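Local atomic coordinates of cell cycle serine/threonine-protein kinase CDC5/MSD2 (Saccharomyces cerevisiae, PDB entry 6MF4), a protein that phosphorylates serine and threonine residues of target proteins to promote mitotic exit, represented here by its polo-box domain. Residues Val103-Lys108 with Asp172-Tyr177; Thr128-Leu133 with Arg166-Val171; Ala136-Tyr141 with Ala152-Leu157; Asp196-Arg201 with Phe212-Gly217. All blocks are in the same frame, centred on the assembly; numbering follows the deposited sequence.

From the N terminus, the chain opens interaction 1 at Val103, at the end of the first strand of polo box 1, then interaction 2 at Thr128 and interaction 3 at Ala136. They close in reverse order: interaction 3 completes the hairpin at Leu157, interaction 2 lays helix 165-178 against strand 129-132, and interaction 1 brings the next part of that helix to the loop at 103-108. The three loops thus nest without crossing. Interaction 4 follows in series and pairs the two strands of the first hairpin of polo box 2. It meets the first box through Leu131, which packs on Val198, and through the Trp140-Asp197 hydrogen bond.

Interaction 1. Residues Val103-Lys108 with Asp172-Tyr177; sequences VDYSNK and DFFAKY
Tyr105 and Tyr177 form an offset edge-to-face pair, the rim of Tyr105 directed at the face of Tyr177 with the planes 77° apart. The two side chains approach from opposite directions, and Tyr105 OH lies 3.2 Å from Tyr177 CE1. A CH-pi contact marks the other end of the interface. There the lysine chain, bent at its second torsion (chi2 -66°), passes across one face of Phe173, with Lys108 CD 4.0 Å from the ring centroid.

Apolar packing fills the middle. Val103 CG1 wedges between Phe174 CE1, at 3.6 Å, and Tyr177 CE2, while CG2 reaches Tyr177 OH at 3.4 Å and also lies over a face of the Tyr105 ring. Lys108 CB meets Phe174 CZ at 3.8 Å. Within the helix, Phe173 CD2 sits above the centre of the Phe174 ring. No hydrogen bond spans the contact. Phe174 and Val103 also touch Ser112, placing the cluster at the edge of the sheet formed by strand 99-103 and its neighbour 111-115. This is the polo-box fold, in which a C-terminal helix packs on a six-stranded antiparallel sheet.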
loop_
_atom_site.group_PDB
_atom_site.type_symbol
_atom_site.label_atom_id
_atom_site.label_comp_id
_atom_site.label_asym_id
_atom_site.label_seq_id
_atom_site.Cartn_x
_atom_site.Cartn_y
_atom_site.Cartn_z
ATOM N N VAL A 103 -3.446 10.997 -6.597
ATOM C CA VAL A 103 -3.297 11.914 -7.712
ATOM C C VAL A 103 -1.815 12.127 -8.003
ATOM O O VAL A 103 -0.999 12.255 -7.087
ATOM C CB VAL A 103 -4.009 13.257 -7.429
ATOM C CG1 VAL A 103 -3.340 14.009 -6.284
ATOM C CG2 VAL A 103 -4.066 14.111 -8.687
ATOM N N ASP A 104 -1.487 12.143 -9.292
ATOM C CA ASP A 104 -0.106 12.150 -9.756
ATOM C C ASP A 104 0.117 13.321 -10.710
ATOM O O ASP A 104 0.191 13.151 -11.927
ATOM C CB ASP A 104 0.221 10.813 -10.434
ATOM C CG ASP A 104 1.702 10.625 -10.689
ATOM O OD1 ASP A 104 2.521 11.371 -10.111
ATOM O OD2 ASP A 104 2.047 9.711 -11.466
ATOM N N TYR A 105 0.192 14.516 -10.133
ATOM C CA TYR A 105 0.483 15.731 -10.873
ATOM C C TYR A 105 1.988 15.932 -10.993
ATOM O O TYR A 105 2.758 15.418 -10.176
ATOM C CB TYR A 105 -0.136 16.944 -10.186
ATOM C CG TYR A 105 -1.651 17.004 -10.176
ATOM C CD1 TYR A 105 -2.401 16.655 -11.296
ATOM C CD2 TYR A 105 -2.329 17.443 -9.049
ATOM C CE1 TYR A 105 -3.788 16.735 -11.279
ATOM C CE2 TYR A 105 -3.710 17.522 -9.023
ATOM C CZ TYR A 105 -4.434 17.169 -10.138
ATOM O OH TYR A 105 -5.810 17.257 -10.101
ATOM N N SER A 106 2.394 16.698 -12.001
ATOM C CA SER A 106 3.801 16.998 -12.241
ATOM C C SER A 106 4.225 18.341 -11.664
ATOM O O SER A 106 5.421 18.605 -11.522
ATOM C CB SER A 106 4.090 17.005 -13.741
ATOM O OG SER A 106 3.357 18.045 -14.371
ATOM N N ASN A 107 3.251 19.190 -11.347
ATOM C CA ASN A 107 3.532 20.598 -11.075
ATOM C C ASN A 107 3.150 21.079 -9.681
ATOM O O ASN A 107 2.995 22.280 -9.468
ATOM C CB ASN A 107 2.813 21.470 -12.108
ATOM C CG ASN A 107 1.301 21.374 -12.006
ATOM O OD1 ASN A 107 0.751 20.329 -11.661
ATOM N ND2 ASN A 107 0.619 22.478 -12.302
ATOM N N LYS A 108 3.016 20.159 -8.732
ATOM C CA LYS A 108 2.583 20.520 -7.384
ATOM C C LYS A 108 3.550 20.014 -6.309
ATOM O O LYS A 108 3.218 19.991 -5.123
ATOM C CB LYS A 108 1.170 19.982 -7.138
ATOM C CG LYS A 108 0.120 20.570 -8.081
ATOM C CD LYS A 108 -0.089 22.065 -7.853
ATOM C CE LYS A 108 -1.183 22.619 -8.765
ATOM N NZ LYS A 108 -1.312 24.104 -8.703
ATOM N N ASP A 172 -1.431 21.233 2.465
ATOM C CA ASP A 172 -2.688 21.975 2.526
ATOM C C ASP A 172 -3.384 21.980 1.169
ATOM O O ASP A 172 -4.605 21.820 1.090
ATOM C CB ASP A 172 -2.433 23.410 3.007
ATOM C CG ASP A 172 -3.691 24.258 3.011
ATOM O OD1 ASP A 172 -4.592 23.961 3.827
ATOM O OD2 ASP A 172 -3.772 25.223 2.215
ATOM N N PHE A 173 -2.608 22.153 0.102
ATOM C CA PHE A 173 -3.157 22.094 -1.247
ATOM C C PHE A 173 -3.859 20.757 -1.484
ATOM O O PHE A 173 -4.979 20.712 -1.992
ATOM C CB PHE A 173 -2.059 22.298 -2.298
ATOM C CG PHE A 173 -2.510 22.004 -3.704
ATOM C CD1 PHE A 173 -3.111 22.984 -4.473
ATOM C CD2 PHE A 173 -2.344 20.739 -4.250
ATOM C CE1 PHE A 173 -3.533 22.713 -5.757
ATOM C CE2 PHE A 173 -2.770 20.461 -5.533
ATOM C CZ PHE A 173 -3.365 21.447 -6.288
ATOM N N PHE A 174 -3.203 19.665 -1.113
ATOM C CA PHE A 174 -3.764 18.348 -1.382
ATOM C C PHE A 174 -4.906 18.013 -0.424
ATOM O O PHE A 174 -5.825 17.292 -0.796
ATOM C CB PHE A 174 -2.668 17.284 -1.334
ATOM C CG PHE A 174 -1.818 17.260 -2.573
ATOM C CD1 PHE A 174 -2.364 16.878 -3.787
ATOM C CD2 PHE A 174 -0.488 17.647 -2.536
ATOM C CE1 PHE A 174 -1.602 16.864 -4.935
ATOM C CE2 PHE A 174 0.282 17.633 -3.685
ATOM C CZ PHE A 174 -0.277 17.240 -4.886
ATOM N N ALA A 175 -4.876 18.560 0.788
ATOM C CA ALA A 175 -6.000 18.392 1.710
ATOM C C ALA A 175 -7.271 18.998 1.109
ATOM O O ALA A 175 -8.353 18.410 1.189
ATOM C CB ALA A 175 -5.691 19.027 3.063
ATOM N N LYS A 176 -7.134 20.175 0.508
ATOM C CA LYS A 176 -8.249 20.827 -0.174
ATOM C C LYS A 176 -8.690 20.021 -1.385
ATOM O O LYS A 176 -9.885 19.841 -1.622
ATOM C CB LYS A 176 -7.863 22.241 -0.600
ATOM C CG LYS A 176 -7.714 23.200 0.563
ATOM C CD LYS A 176 -7.013 24.483 0.149
ATOM C CE LYS A 176 -6.954 25.465 1.309
ATOM N NZ LYS A 176 -6.050 26.620 1.039
ATOM N N TYR A 177 -7.716 19.542 -2.151
ATOM C CA TYR A 177 -7.987 18.708 -3.312
ATOM C C TYR A 177 -8.760 17.440 -2.944
ATOM O O TYR A 177 -9.717 17.065 -3.625
ATOM C CB TYR A 177 -6.679 18.323 -4.007
ATOM C CG TYR A 177 -6.868 17.290 -5.092
ATOM C CD1 TYR A 177 -7.256 17.664 -6.371
ATOM C CD2 TYR A 177 -6.674 15.940 -4.835
ATOM C CE1 TYR A 177 -7.440 16.721 -7.364
ATOM C CE2 TYR A 177 -6.858 14.994 -5.816
ATOM C CZ TYR A 177 -7.242 15.388 -7.079
ATOM O OH TYR A 177 -7.421 14.440 -8.059
#

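Interaction 2. Residues Thr128-Leu133 with Arg166-Val171; sequences TTVLRL and RHLEVV
Val130 and Val171 touch where helix 165-178 of polo box 1 lies over strand 129-132 of its antiparallel sheet, the helix-on-sheet layer of the polo-box fold. The strand and helix segments run at 55° to each other, their axes 9.7 Å apart at closest approach. Val130 CG1, set opposite the backbone N (chi1 169°), meets Val171 CG2 at 3.6 Å. The same methyl also touches Leu168 CD2, whereas Val130 CG2 is directed to His167 CB, both at the looser distance of 4.2 Å. The other branch of Val171, CG1, rests on the extended aliphatic chain of Arg132, 3.7 Å from its CD. Replacing Val171 with alanine removes both methyls, which would probably open a gap beside Val130 and leave the Arg132 chain less restrained.

A second shell holds this core in place. Phe139 of the neighbouring strand touches both Val130 and Leu168, and Val122, across on the other neighbouring strand, packs on Val171. The His167 ring takes part in an edge-to-face pair with Phe124, and Thr128 OG1 is hydrogen-bonded to Asn126. One water bridges the two segments: it donates to Thr128 OG1 at 3.0 Å and lies in the imidazole plane, 2.9 Å from His167 NE2.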
loop_
_atom_site.group_PDB
_atom_site.type_symbol
_atom_site.label_atom_id
_atom_site.label_comp_id
_atom_site.label_asym_id
_atom_site.label_seq_id
_atom_site.Cartn_x
_atom_site.Cartn_y
_atom_site.Cartn_z
ATOM N N THR A 128 10.922 12.054 0.658
ATOM C CA THR A 128 10.362 12.206 1.995
ATOM C C THR A 128 8.838 12.303 1.925
ATOM O O THR A 128 8.267 12.584 0.868
ATOM C CB THR A 128 10.928 13.449 2.727
ATOM O OG1 THR A 128 10.546 14.643 2.032
ATOM C CG2 THR A 128 12.460 13.368 2.831
ATOM N N THR A 129 8.193 12.060 3.060
ATOM C CA THR A 129 6.739 12.070 3.147
ATOM C C THR A 129 6.257 12.895 4.335
ATOM O O THR A 129 6.869 12.868 5.404
ATOM C CB THR A 129 6.179 10.639 3.282
ATOM O OG1 THR A 129 6.407 9.914 2.068
ATOM C CG2 THR A 129 4.675 10.654 3.586
ATOM N N VAL A 130 5.171 13.636 4.133
ATOM C CA VAL A 130 4.371 14.133 5.244
ATOM C C VAL A 130 3.062 13.365 5.230
ATOM O O VAL A 130 2.358 13.332 4.216
ATOM C CB VAL A 130 4.096 15.649 5.167
ATOM C CG1 VAL A 130 3.046 16.065 6.200
ATOM C CG2 VAL A 130 5.371 16.431 5.391
ATOM N N LEU A 131 2.766 12.719 6.352
ATOM C CA LEU A 131 1.506 12.026 6.541
ATOM C C LEU A 131 0.647 12.845 7.501
ATOM O O LEU A 131 0.909 12.892 8.697
ATOM C CB LEU A 131 1.733 10.609 7.076
ATOM C CG LEU A 131 0.477 9.742 7.201
ATOM C CD1 LEU A 131 -0.083 9.396 5.827
ATOM C CD2 LEU A 131 0.769 8.482 8.001
ATOM N N ARG A 132 -0.362 13.502 6.944
ATOM C CA ARG A 132 -1.290 14.339 7.696
ATOM C C ARG A 132 -2.439 13.494 8.242
ATOM O O ARG A 132 -3.223 12.940 7.473
ATOM C CB ARG A 132 -1.815 15.450 6.783
ATOM C CG ARG A 132 -2.844 16.405 7.368
ATOM C CD ARG A 132 -3.624 17.023 6.218
ATOM N NE ARG A 132 -4.492 18.135 6.603
ATOM C CZ ARG A 132 -5.780 18.019 6.922
ATOM N NH1 ARG A 132 -6.377 16.829 6.940
ATOM N NH2 ARG A 132 -6.471 19.103 7.242
ATOM N N LEU A 133 -2.549 13.396 9.564
ATOM C CA LEU A 133 -3.613 12.593 10.156
ATOM C C LEU A 133 -4.969 13.236 9.910
ATOM O O LEU A 133 -5.081 14.447 9.725
ATOM C CB LEU A 133 -3.391 12.386 11.655
ATOM C CG LEU A 133 -2.475 11.211 12.006
ATOM C CD1 LEU A 133 -1.031 11.567 11.742
ATOM C CD2 LEU A 133 -2.661 10.776 13.448
ATOM N N ARG A 166 7.091 24.899 4.036
ATOM C CA ARG A 166 6.681 24.815 2.640
ATOM C C ARG A 166 6.053 23.447 2.355
ATOM O O ARG A 166 5.146 23.337 1.527
ATOM C CB ARG A 166 7.854 25.095 1.688
ATOM C CG ARG A 166 9.014 24.132 1.752
ATOM C CD ARG A 166 9.945 24.328 0.549
ATOM N NE ARG A 166 10.476 25.691 0.434
ATOM C CZ ARG A 166 11.647 26.095 0.926
ATOM N NH1 ARG A 166 12.431 25.255 1.587
ATOM N NH2 ARG A 166 12.041 27.352 0.756
ATOM N N HIS A 167 6.515 22.414 3.054
ATOM C CA HIS A 167 5.937 21.081 2.906
ATOM C C HIS A 167 4.460 21.110 3.285
ATOM O O HIS A 167 3.623 20.511 2.612
ATOM C CB HIS A 167 6.664 20.049 3.776
ATOM C CG HIS A 167 8.145 20.000 3.563
ATOM N ND1 HIS A 167 8.979 21.047 3.886
ATOM C CD2 HIS A 167 8.941 19.021 3.072
ATOM C CE1 HIS A 167 10.227 20.720 3.598
ATOM N NE2 HIS A 167 10.232 19.495 3.104
ATOM N N LEU A 168 4.135 21.801 4.373
ATOM C CA LEU A 168 2.762 21.807 4.856
ATOM C C LEU A 168 1.851 22.685 3.996
ATOM O O LEU A 168 0.639 22.486 3.985
ATOM C CB LEU A 168 2.721 22.252 6.317
ATOM C CG LEU A 168 3.284 21.205 7.284
ATOM C CD1 LEU A 168 3.517 21.834 8.637
ATOM C CD2 LEU A 168 2.355 20.008 7.406
ATOM N N GLU A 169 2.423 23.643 3.270
ATOM C CA GLU A 169 1.645 24.402 2.292
ATOM C C GLU A 169 1.213 23.491 1.141
ATOM O O GLU A 169 0.090 23.589 0.646
ATOM C CB GLU A 169 2.446 25.588 1.747
ATOM C CG GLU A 169 2.743 26.665 2.776
ATOM C CD GLU A 169 1.485 27.262 3.382
ATOM O OE1 GLU A 169 0.607 27.716 2.619
ATOM O OE2 GLU A 169 1.372 27.269 4.626
ATOM N N VAL A 170 2.113 22.612 0.715
ATOM C CA VAL A 170 1.787 21.630 -0.311
ATOM C C VAL A 170 0.755 20.646 0.234
ATOM O O VAL A 170 -0.193 20.279 -0.459
ATOM C CB VAL A 170 3.042 20.870 -0.789
ATOM C CG1 VAL A 170 2.673 19.696 -1.703
ATOM C CG2 VAL A 170 3.977 21.817 -1.513
ATOM N N VAL A 171 0.941 20.218 1.479
ATOM C CA VAL A 171 -0.004 19.297 2.105
ATOM C C VAL A 171 -1.393 19.935 2.175
ATOM O O VAL A 171 -2.406 19.266 1.953
ATOM C CB VAL A 171 0.466 18.882 3.518
ATOM C CG1 VAL A 171 -0.655 18.196 4.297
ATOM C CG2 VAL A 171 1.666 17.955 3.420
HETATM O O HOH W 1 12.003 17.212 2.593
#

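Interaction 3. Residues Ala136-Tyr141 with Ala152-Leu157; sequences AEEFWY and ASHYLL. With ZN (zinc ion), chain C.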
loop_
_atom_site.group_PDB
_atom_site.type_symbol
_atom_site.label_atom_id
_atom_site.label_comp_id
_atom_site.label_asym_id
_atom_site.label_seq_id
_atom_site.Cartn_x
_atom_site.Cartn_y
_atom_site.Cartn_z
ATOM N N ALA A 136 -6.536 16.470 11.480
ATOM C CA ALA A 136 -6.121 17.805 11.057
ATOM C C ALA A 136 -5.381 18.560 12.159
ATOM O O ALA A 136 -5.431 19.789 12.209
ATOM C CB ALA A 136 -7.333 18.618 10.592
ATOM N N GLU A 137 -4.695 17.829 13.034
ATOM C CA GLU A 137 -3.868 18.458 14.070
ATOM C C GLU A 137 -2.471 17.845 14.167
ATOM O O GLU A 137 -1.521 18.536 14.538
ATOM C CB GLU A 137 -4.565 18.376 15.439
ATOM C CG GLU A 137 -3.679 18.703 16.662
ATOM C CD GLU A 137 -2.998 20.070 16.602
ATOM O OE1 GLU A 137 -2.221 20.381 17.532
ATOM O OE2 GLU A 137 -3.226 20.837 15.641
ATOM N N GLU A 138 -2.341 16.562 13.841
ATOM C CA GLU A 138 -1.047 15.887 13.929
ATOM C C GLU A 138 -0.541 15.455 12.557
ATOM O O GLU A 138 -1.332 15.155 11.662
ATOM C CB GLU A 138 -1.138 14.661 14.841
ATOM C CG GLU A 138 -1.663 14.954 16.239
ATOM C CD GLU A 138 -1.186 13.943 17.262
ATOM O OE1 GLU A 138 -1.063 12.750 16.914
ATOM O OE2 GLU A 138 -0.930 14.341 18.419
ATOM N N PHE A 139 0.779 15.422 12.396
ATOM C CA PHE A 139 1.368 14.835 11.199
ATOM C C PHE A 139 2.713 14.194 11.507
ATOM O O PHE A 139 3.364 14.523 12.502
ATOM C CB PHE A 139 1.506 15.882 10.076
ATOM C CG PHE A 139 2.580 16.913 10.304
ATOM C CD1 PHE A 139 2.302 18.087 10.986
ATOM C CD2 PHE A 139 3.859 16.727 9.800
ATOM C CE1 PHE A 139 3.284 19.051 11.175
ATOM C CE2 PHE A 139 4.844 17.683 9.988
ATOM C CZ PHE A 139 4.557 18.843 10.686
ATOM N N TRP A 140 3.088 13.247 10.652
ATOM C CA TRP A 140 4.413 12.645 10.650
ATOM C C TRP A 140 5.246 13.208 9.513
ATOM O O TRP A 140 4.755 13.329 8.394
ATOM C CB TRP A 140 4.343 11.127 10.470
ATOM C CG TRP A 140 3.680 10.370 11.556
ATOM C CD1 TRP A 140 2.404 9.886 11.557
ATOM C CD2 TRP A 140 4.261 9.975 12.802
ATOM N NE1 TRP A 140 2.154 9.216 12.728
ATOM C CE2 TRP A 140 3.276 9.258 13.513
ATOM C CE3 TRP A 140 5.518 10.156 13.387
ATOM C CZ2 TRP A 140 3.508 8.726 14.778
ATOM C CZ3 TRP A 140 5.748 9.622 14.646
ATOM C CH2 TRP A 140 4.749 8.915 15.327
ATOM N N TYR A 141 6.500 13.543 9.801
ATOM C CA TYR A 141 7.486 13.797 8.756
ATOM C C TYR A 141 8.379 12.570 8.640
ATOM O O TYR A 141 9.052 12.189 9.597
ATOM C CB TYR A 141 8.318 15.041 9.053
ATOM C CG TYR A 141 9.402 15.280 8.023
ATOM C CD1 TYR A 141 9.080 15.530 6.698
ATOM C CD2 TYR A 141 10.744 15.254 8.376
ATOM C CE1 TYR A 141 10.067 15.746 5.750
ATOM C CE2 TYR A 141 11.736 15.472 7.439
ATOM C CZ TYR A 141 11.391 15.717 6.129
ATOM O OH TYR A 141 12.371 15.933 5.188
ATOM N N ALA A 152 10.356 8.293 11.280
ATOM C CA ALA A 152 9.225 9.206 11.368
ATOM C C ALA A 152 9.338 10.083 12.605
ATOM O O ALA A 152 9.687 9.608 13.688
ATOM C CB ALA A 152 7.916 8.424 11.386
ATOM N N SER A 153 9.041 11.367 12.423
ATOM C CA SER A 153 9.007 12.339 13.508
ATOM C C SER A 153 7.598 12.902 13.676
ATOM O O SER A 153 6.964 13.320 12.709
ATOM C CB SER A 153 9.998 13.472 13.246
ATOM O OG SER A 153 11.329 13.027 13.424
ATOM N N HIS A 154 7.142 12.918 14.924
ATOM C CA HIS A 154 5.791 13.331 15.300
ATOM C C HIS A 154 5.703 14.846 15.496
ATOM O O HIS A 154 6.472 15.413 16.273
ATOM C CB HIS A 154 5.405 12.587 16.584
ATOM C CG HIS A 154 4.019 12.866 17.079
ATOM N ND1 HIS A 154 3.645 14.083 17.602
ATOM C CD2 HIS A 154 2.935 12.061 17.182
ATOM C CE1 HIS A 154 2.380 14.027 17.985
ATOM N NE2 HIS A 154 1.929 12.809 17.745
ATOM N N TYR A 155 4.774 15.496 14.792
ATOM C CA TYR A 155 4.571 16.944 14.921
ATOM C C TYR A 155 3.105 17.338 15.049
ATOM O O TYR A 155 2.209 16.574 14.693
ATOM C CB TYR A 155 5.161 17.681 13.719
ATOM C CG TYR A 155 6.666 17.671 13.667
ATOM C CD1 TYR A 155 7.415 18.472 14.516
ATOM C CD2 TYR A 155 7.337 16.867 12.763
ATOM C CE1 TYR A 155 8.793 18.464 14.469
ATOM C CE2 TYR A 155 8.710 16.852 12.707
ATOM C CZ TYR A 155 9.435 17.654 13.561
ATOM O OH TYR A 155 10.808 17.640 13.504
ATOM N N LEU A 156 2.884 18.551 15.554
ATOM C CA LEU A 156 1.570 19.180 15.565
ATOM C C LEU A 156 1.535 20.300 14.535
ATOM O O LEU A 156 2.496 21.062 14.416
ATOM C CB LEU A 156 1.244 19.744 16.949
ATOM C CG LEU A 156 1.395 18.806 18.145
ATOM C CD1 LEU A 156 1.036 19.536 19.431
ATOM C CD2 LEU A 156 0.537 17.564 17.978
ATOM N N LEU A 157 0.432 20.409 13.799
ATOM C CA LEU A 157 0.281 21.483 12.821
ATOM C C LEU A 157 0.341 22.839 13.515
ATOM O O LEU A 157 0.830 23.814 12.946
ATOM C CB LEU A 157 -1.036 21.341 12.053
ATOM C CG LEU A 157 -1.124 20.187 11.050
ATOM C CD1 LEU A 157 -2.545 20.033 10.528
ATOM C CD2 LEU A 157 -0.162 20.398 9.893
HETATM ZN ZN ZN C . 0.169 11.739 18.083
#
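Phe139 and Tyr155 face each other as a hydrogen-bonded pair of the antiparallel hairpin 138-145/149-156, and the bump of Tyr155 CB settles onto one face of the phenylalanine ring, 3.6 Å from its centroid. With CG lodged between backbone N and carbonyl carbon (chi1 72°), that ring is swung over the partner strand; Leu157 CD2 abuts its CD1 at 3.6 Å. The Tyr155 ring slides off nearly parallel, and Tyr141 CB fits against its edge. Leu168 of helix 165-178 packs on Phe139 and Leu157.

On the other sheet face the indole of Trp140 offers its flat side to the edge of His154, the planes 88° apart, while Ala152 CB packs against Trp140 CE3. Trp140 NE1 is hydrogen-bonded to Asp197 OD2, which also holds His194 ND1. Beyond lies the zinc ion, bound by Glu138 OE1 at 2.0 Å, by His154 NE2 at 2.1 Å and by His194. Glu138 OE1 and His154 NE2 lie 3.1 Å apart as co-ligands; the metal ties both strands to His194, ahead of strand 200-205.

Interaction 4. Residues Asp196-Arg201 with Phe212-Gly217; sequences DDVFLR and FELSDG
Ser215 meets Phe199 through its hydroxyl, its CB and its backbone N. Its OG, placed between backbone N and carbonyl carbon (chi1 61°), accepts a nearly straight hydrogen bond from Phe199 N at 2.9 Å, while its CB lies 3.4 Å from Phe199 CE1. Ser215 N returns a bond to Phe199 O. A water adds to the grip on the hydroxyl: it lies 2.6 Å from Ser215 OG and donates to Asp197 O.

Val198 crosses Leu214 at about a right angle, its CG1 3.7 Å from Leu214 CB, and its CG2 comes up to the Asp216 carboxylate, whose OD1 is hydrogen-bonded to Thr218 N. Leu200 works on the same side of the sheet as Leu214, with Leu200 CD1 3.8 Å from Phe212 CB. This is the open end of the antiparallel hairpin 200-205/209-214 of polo box 2, the end away from its connecting turn, which Arg201 N secures through its bond to Glu213 O. The second strand ends in a type I turn from Leu214 to Gly217.

The extended Arg201 chain runs over that turn, so that Ser215 O lies over the centre of one guanidinium face, 3.6 Å from its plane. At the edge, in plane, a water accepts from Arg201 NH1 and donates to Leu214 O. An alanine in place of Arg201 would probably uncover the backbone of Ser215 and leave that water without its donor. Ile61 and Leu62 of helix 56-82 touch the Arg201 side chain.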
loop_
_atom_site.group_PDB
_atom_site.type_symbol
_atom_site.label_atom_id
_atom_site.label_comp_id
_atom_site.label_asym_id
_atom_site.label_seq_id
_atom_site.Cartn_x
_atom_site.Cartn_y
_atom_site.Cartn_z
ATOM N N ASP A 196 -1.515 1.715 14.436
ATOM C CA ASP A 196 -1.952 1.211 13.134
ATOM C C ASP A 196 -1.630 2.189 12.005
ATOM O O ASP A 196 -2.150 2.056 10.898
ATOM C CB ASP A 196 -3.456 0.919 13.148
ATOM C CG ASP A 196 -3.808 -0.312 13.970
ATOM O OD1 ASP A 196 -3.049 -1.304 13.918
ATOM O OD2 ASP A 196 -4.848 -0.291 14.661
ATOM N N ASP A 197 -0.767 3.163 12.277
ATOM C CA ASP A 197 -0.430 4.167 11.272
ATOM C C ASP A 197 0.339 3.529 10.121
ATOM O O ASP A 197 1.160 2.640 10.325
ATOM C CB ASP A 197 0.385 5.309 11.887
ATOM C CG ASP A 197 -0.469 6.269 12.707
ATOM O OD1 ASP A 197 -1.653 5.952 12.964
ATOM O OD2 ASP A 197 0.047 7.337 13.101
ATOM N N VAL A 198 0.064 4.015 8.917
ATOM C CA VAL A 198 0.623 3.470 7.686
ATOM C C VAL A 198 0.910 4.603 6.711
ATOM O O VAL A 198 0.179 5.594 6.689
ATOM C CB VAL A 198 -0.356 2.465 7.037
ATOM C CG1 VAL A 198 0.113 2.043 5.654
ATOM C CG2 VAL A 198 -0.543 1.245 7.925
ATOM N N PHE A 199 1.972 4.463 5.918
ATOM C CA PHE A 199 2.224 5.386 4.818
ATOM C C PHE A 199 2.619 4.613 3.565
ATOM O O PHE A 199 2.905 3.411 3.618
ATOM C CB PHE A 199 3.308 6.412 5.186
ATOM C CG PHE A 199 4.705 5.855 5.215
ATOM C CD1 PHE A 199 5.131 5.064 6.266
ATOM C CD2 PHE A 199 5.603 6.155 4.202
ATOM C CE1 PHE A 199 6.423 4.562 6.298
ATOM C CE2 PHE A 199 6.894 5.657 4.229
ATOM C CZ PHE A 199 7.301 4.857 5.276
ATOM N N LEU A 200 2.620 5.315 2.439
ATOM C CA LEU A 200 2.955 4.723 1.152
ATOM C C LEU A 200 4.460 4.753 0.926
ATOM O O LEU A 200 5.058 5.821 0.868
ATOM C CB LEU A 200 2.240 5.471 0.030
ATOM C CG LEU A 200 2.507 5.006 -1.399
ATOM C CD1 LEU A 200 1.953 3.611 -1.593
ATOM C CD2 LEU A 200 1.890 5.985 -2.389
ATOM N N ARG A 201 5.072 3.582 0.801
ATOM C CA ARG A 201 6.513 3.501 0.591
ATOM C C ARG A 201 6.882 3.627 -0.880
ATOM O O ARG A 201 7.863 4.281 -1.231
ATOM C CB ARG A 201 7.064 2.185 1.119
ATOM C CG ARG A 201 7.026 2.024 2.619
ATOM C CD ARG A 201 7.328 0.574 2.961
ATOM N NE ARG A 201 7.860 0.428 4.303
ATOM C CZ ARG A 201 8.125 -0.737 4.880
ATOM N NH1 ARG A 201 7.895 -1.877 4.239
ATOM N NH2 ARG A 201 8.608 -0.758 6.112
ATOM N N PHE A 212 0.458 -0.206 -5.177
ATOM C CA PHE A 212 0.832 0.526 -3.971
ATOM C C PHE A 212 1.453 -0.420 -2.955
ATOM O O PHE A 212 0.902 -1.482 -2.660
ATOM C CB PHE A 212 -0.380 1.225 -3.348
ATOM C CG PHE A 212 -1.075 2.190 -4.268
ATOM C CD1 PHE A 212 -0.490 3.401 -4.594
ATOM C CD2 PHE A 212 -2.321 1.892 -4.793
ATOM C CE1 PHE A 212 -1.131 4.292 -5.435
ATOM C CE2 PHE A 212 -2.968 2.784 -5.631
ATOM C CZ PHE A 212 -2.374 3.986 -5.948
ATOM N N GLU A 213 2.601 -0.022 -2.420
ATOM C CA GLU A 213 3.297 -0.783 -1.389
ATOM C C GLU A 213 3.250 0.005 -0.081
ATOM O O GLU A 213 3.940 1.011 0.071
ATOM C CB GLU A 213 4.739 -1.070 -1.824
ATOM C CG GLU A 213 4.811 -1.802 -3.156
ATOM C CD GLU A 213 6.224 -1.989 -3.676
ATOM O OE1 GLU A 213 7.051 -2.619 -2.983
ATOM O OE2 GLU A 213 6.501 -1.512 -4.796
ATOM N N LEU A 214 2.402 -0.442 0.842
ATOM C CA LEU A 214 2.187 0.262 2.108
ATOM C C LEU A 214 3.144 -0.224 3.183
ATOM O O LEU A 214 3.656 -1.342 3.119
ATOM C CB LEU A 214 0.744 0.087 2.581
ATOM C CG LEU A 214 -0.344 0.548 1.608
ATOM C CD1 LEU A 214 -1.721 0.342 2.215
ATOM C CD2 LEU A 214 -0.146 2.004 1.209
ATOM N N SER A 215 3.361 0.620 4.186
ATOM C CA SER A 215 4.423 0.399 5.156
ATOM C C SER A 215 4.156 -0.754 6.121
ATOM O O SER A 215 5.059 -1.160 6.853
ATOM C CB SER A 215 4.670 1.684 5.952
ATOM O OG SER A 215 3.508 2.077 6.662
ATOM N N ASP A 216 2.934 -1.279 6.134
ATOM C CA ASP A 216 2.620 -2.431 6.981
ATOM C C ASP A 216 2.752 -3.751 6.220
ATOM O O ASP A 216 2.470 -4.815 6.766
ATOM C CB ASP A 216 1.212 -2.305 7.573
ATOM C CG ASP A 216 0.127 -2.224 6.514
ATOM O OD1 ASP A 216 0.455 -2.150 5.313
ATOM O OD2 ASP A 216 -1.064 -2.217 6.891
ATOM N N GLY A 217 3.184 -3.677 4.962
ATOM C CA GLY A 217 3.403 -4.871 4.159
ATOM C C GLY A 217 2.234 -5.223 3.260
ATOM O O GLY A 217 2.265 -6.234 2.556
HETATM O O HOH W 2 3.067 1.264 9.101
HETATM O O HOH W 3 6.304 -2.195 1.785
#